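Local coordinates for 4-amino-4-deoxychorismate lyase (Legionella pneumophila, PDB 3LUL), which belongs to the class IV aminotransferase family of pyridoxal-phosphate enzymes and carries its cofactor covalently on a lysine, at residues I220-T223 / K224-E228. Numbering follows the deposited sequence.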
ATOM      1  N   ILE B 220      13.355 -17.021 -15.866  1.00 11.99           N
ATOM      2  CA  ILE B 220      12.191 -17.837 -16.242  1.00 13.65           C
ATOM      3  C   ILE B 220      11.144 -17.893 -15.109  1.00 11.91           C
ATOM      4  O   ILE B 220      11.434 -17.579 -13.951  1.00 11.59           O
ATOM      5  CB  ILE B 220      12.569 -19.295 -16.605  1.00 15.17           C
ATOM      6  CG1 ILE B 220      13.148 -20.058 -15.394  1.00 18.09           C
ATOM      7  CG2 ILE B 220      13.538 -19.333 -17.795  1.00 16.55           C
ATOM      8  CD1 ILE B 220      13.361 -21.572 -15.654  1.00 20.19           C
ATOM      9  N   SER B 221       9.946 -18.330 -15.456  1.00 12.69           N
ATOM     10  CA  SER B 221       8.893 -18.491 -14.458  1.00 13.14           C
ATOM     11  C   SER B 221       9.194 -19.771 -13.709  1.00 14.23           C
ATOM     12  O   SER B 221       9.508 -20.812 -14.333  1.00 14.01           O
ATOM     13  CB  SER B 221       7.519 -18.552 -15.121  1.00 11.16           C
ATOM     14  OG  SER B 221       7.221 -17.315 -15.744  1.00 14.89           O
ATOM     15  N   LEU B 222       9.139 -19.678 -12.378  1.00 12.20           N
ATOM     16  CA  LEU B 222       9.562 -20.764 -11.487  1.00 11.40           C
ATOM     17  C   LEU B 222       8.416 -21.182 -10.583  1.00 12.38           C
ATOM     18  O   LEU B 222       7.817 -20.348  -9.910  1.00 10.39           O
ATOM     19  CB  LEU B 222      10.733 -20.315 -10.628  1.00 13.17           C
ATOM     20  CG  LEU B 222      12.060 -20.065 -11.335  1.00 11.18           C
ATOM     21  CD1 LEU B 222      12.964 -19.173 -10.496  1.00 13.70           C
ATOM     22  CD2 LEU B 222      12.732 -21.397 -11.676  1.00 12.14           C
ATOM     23  N   THR B 223       8.109 -22.475 -10.575  1.00 12.30           N
ATOM     24  CA  THR B 223       7.079 -23.020  -9.672  1.00 15.35           C
ATOM     25  C   THR B 223       7.692 -23.278  -8.285  1.00 15.71           C
ATOM     26  O   THR B 223       8.933 -23.243  -8.116  1.00 16.21           O
ATOM     27  CB  THR B 223       6.543 -24.338 -10.227  1.00 16.67           C
ATOM     28  OG1 THR B 223       7.641 -25.236 -10.341  1.00 16.99           O
ATOM     29  CG2 THR B 223       5.928 -24.143 -11.607  1.00 16.64           C
ATOM     30  N   LYS B 224       6.844 -23.588  -7.307  1.00 15.36           N
ATOM     31  CA  LYS B 224       7.309 -23.909  -5.946  1.00 14.93           C
ATOM     32  C   LYS B 224       8.165 -25.187  -5.975  1.00 15.68           C
ATOM     33  O   LYS B 224       9.161 -25.297  -5.257  1.00 16.06           O
ATOM     34  CB  LYS B 224       6.142 -24.076  -4.974  1.00 17.73           C
ATOM     35  CG  LYS B 224       6.574 -24.219  -3.521  1.00 21.61           C
ATOM     36  CD  LYS B 224       5.380 -24.251  -2.580  1.00 30.91           C
ATOM     37  CE  LYS B 224       5.843 -24.327  -1.137  1.00 36.68           C
ATOM     38  NZ  LYS B 224       4.813 -24.913  -0.226  1.00 45.93           N
ATOM     39  N   LYS B 225       7.772 -26.112  -6.840  1.00 13.67           N
ATOM     40  CA  LYS B 225       8.503 -27.357  -7.035  1.00 17.37           C
ATOM     41  C   LYS B 225       9.936 -27.115  -7.520  1.00 16.57           C
ATOM     42  O   LYS B 225      10.839 -27.830  -7.102  1.00 17.86           O
ATOM     43  CB  LYS B 225       7.763 -28.287  -7.998  1.00 19.39           C
ATOM     44  CG  LYS B 225       8.475 -29.653  -8.184  1.00 25.27           C
ATOM     45  CD  LYS B 225       7.699 -30.615  -9.069  1.00 32.97           C
ATOM     46  CE  LYS B 225       8.609 -31.747  -9.600  1.00 38.99           C
ATOM     47  NZ  LYS B 225       9.516 -32.326  -8.564  1.00 36.38           N
ATOM     48  N   ARG B 226      10.155 -26.128  -8.389  1.00 16.09           N
ATOM     49  CA  ARG B 226      11.540 -25.753  -8.776  1.00 15.57           C
ATOM     50  C   ARG B 226      12.391 -25.326  -7.603  1.00 14.09           C
ATOM     51  O   ARG B 226      13.584 -25.669  -7.540  1.00 13.86           O
ATOM     52  CB  ARG B 226      11.565 -24.640  -9.821  1.00 16.53           C
ATOM     53  CG  ARG B 226      10.994 -25.018 -11.157  1.00 22.19           C
ATOM     54  CD  ARG B 226      11.739 -26.147 -11.800  1.00 25.26           C
ATOM     55  NE  ARG B 226      13.177 -25.892 -11.885  1.00 26.13           N
ATOM     56  CZ  ARG B 226      13.802 -25.290 -12.901  1.00 31.08           C
ATOM     57  NH1 ARG B 226      13.132 -24.850 -13.965  1.00 27.74           N
ATOM     58  NH2 ARG B 226      15.127 -25.129 -12.853  1.00 38.43           N
ATOM     59  N   ILE B 227      11.809 -24.565  -6.680  1.00 10.81           N
ATOM     60  CA  ILE B 227      12.544 -24.116  -5.499  1.00 16.73           C
ATOM     61  C   ILE B 227      12.863 -25.314  -4.621  1.00 17.83           C
ATOM     62  O   ILE B 227      14.016 -25.503  -4.193  1.00 17.65           O
ATOM     63  CB  ILE B 227      11.762 -23.072  -4.665  1.00 18.41           C
ATOM     64  CG1 ILE B 227      11.345 -21.897  -5.518  1.00 23.40           C
ATOM     65  CG2 ILE B 227      12.592 -22.544  -3.535  1.00 17.01           C
ATOM     66  CD1 ILE B 227      10.258 -21.030  -4.829  1.00 20.88           C
ATOM     67  N   GLU B 228      11.860 -26.146  -4.375  1.00 16.38           N
ATOM     68  CA  GLU B 228      12.009 -27.305  -3.488  0.50 18.42           C
ATOM     69  C   GLU B 228      13.104 -28.239  -3.978  1.00 17.21           C
ATOM     70  O   GLU B 228      13.830 -28.819  -3.182  1.00 23.09           O
ATOM     71  CB  GLU B 228      10.664 -28.026  -3.346  0.50 19.45           C
ATOM     72  CG  GLU B 228       9.666 -27.141  -2.584  0.50 21.79           C
ATOM     73  CD  GLU B 228       8.233 -27.626  -2.586  0.50 27.79           C
ATOM     74  OE1 GLU B 228       7.846 -28.455  -3.439  0.50 29.55           O
ATOM     75  OE2 GLU B 228       7.477 -27.137  -1.725  0.50 31.41           O
TER
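Thr223 meets Arg226 and Ile227 where an extended run, 220-223, turns into the short helix 224-228, and the carbonyl oxygen Thr223 O takes a weak first-turn bond from Ile227 N at 3.5 Å. The threonine side chain serves the same turn: its hydroxyl, held between the backbone N and the carbonyl carbon (chi1 59°), is brought to the backbone N-H of Arg226 and accepts a second weak bond, from Arg226 N to Thr223 OG1, 3.3 Å long with an N-H...O angle of 156°. Thr223 OG1 also lies 3.5 Å from Arg226 CG, against the arginine's aliphatic stem. Beyond CG the arginine bends at chi2 and chi3 and doubles back beside the incoming chain, crossing Leu222 at about a right angle. Leu222 CD2 lies over the centre of one guanidinium face, 4.1 Å above its plane, and also reaches Arg226 CB at 3.9 Å. Farther back, Ile220 CD1 approaches Arg226 NH1 obliquely at 3.7 Å. The charge itself is answered outside this turn, by a salt bridge from NH2 to Glu184 and a cation-pi contact with Tyr189, which also touches Ile220 and Leu222. The Arg226 side chain thus packs back against the loop before the helix, and Thr223, at the end of that loop leading from strand 217-219, is the N-cap of helix 224-228 at the periphery of the class IV aminotransferase fold.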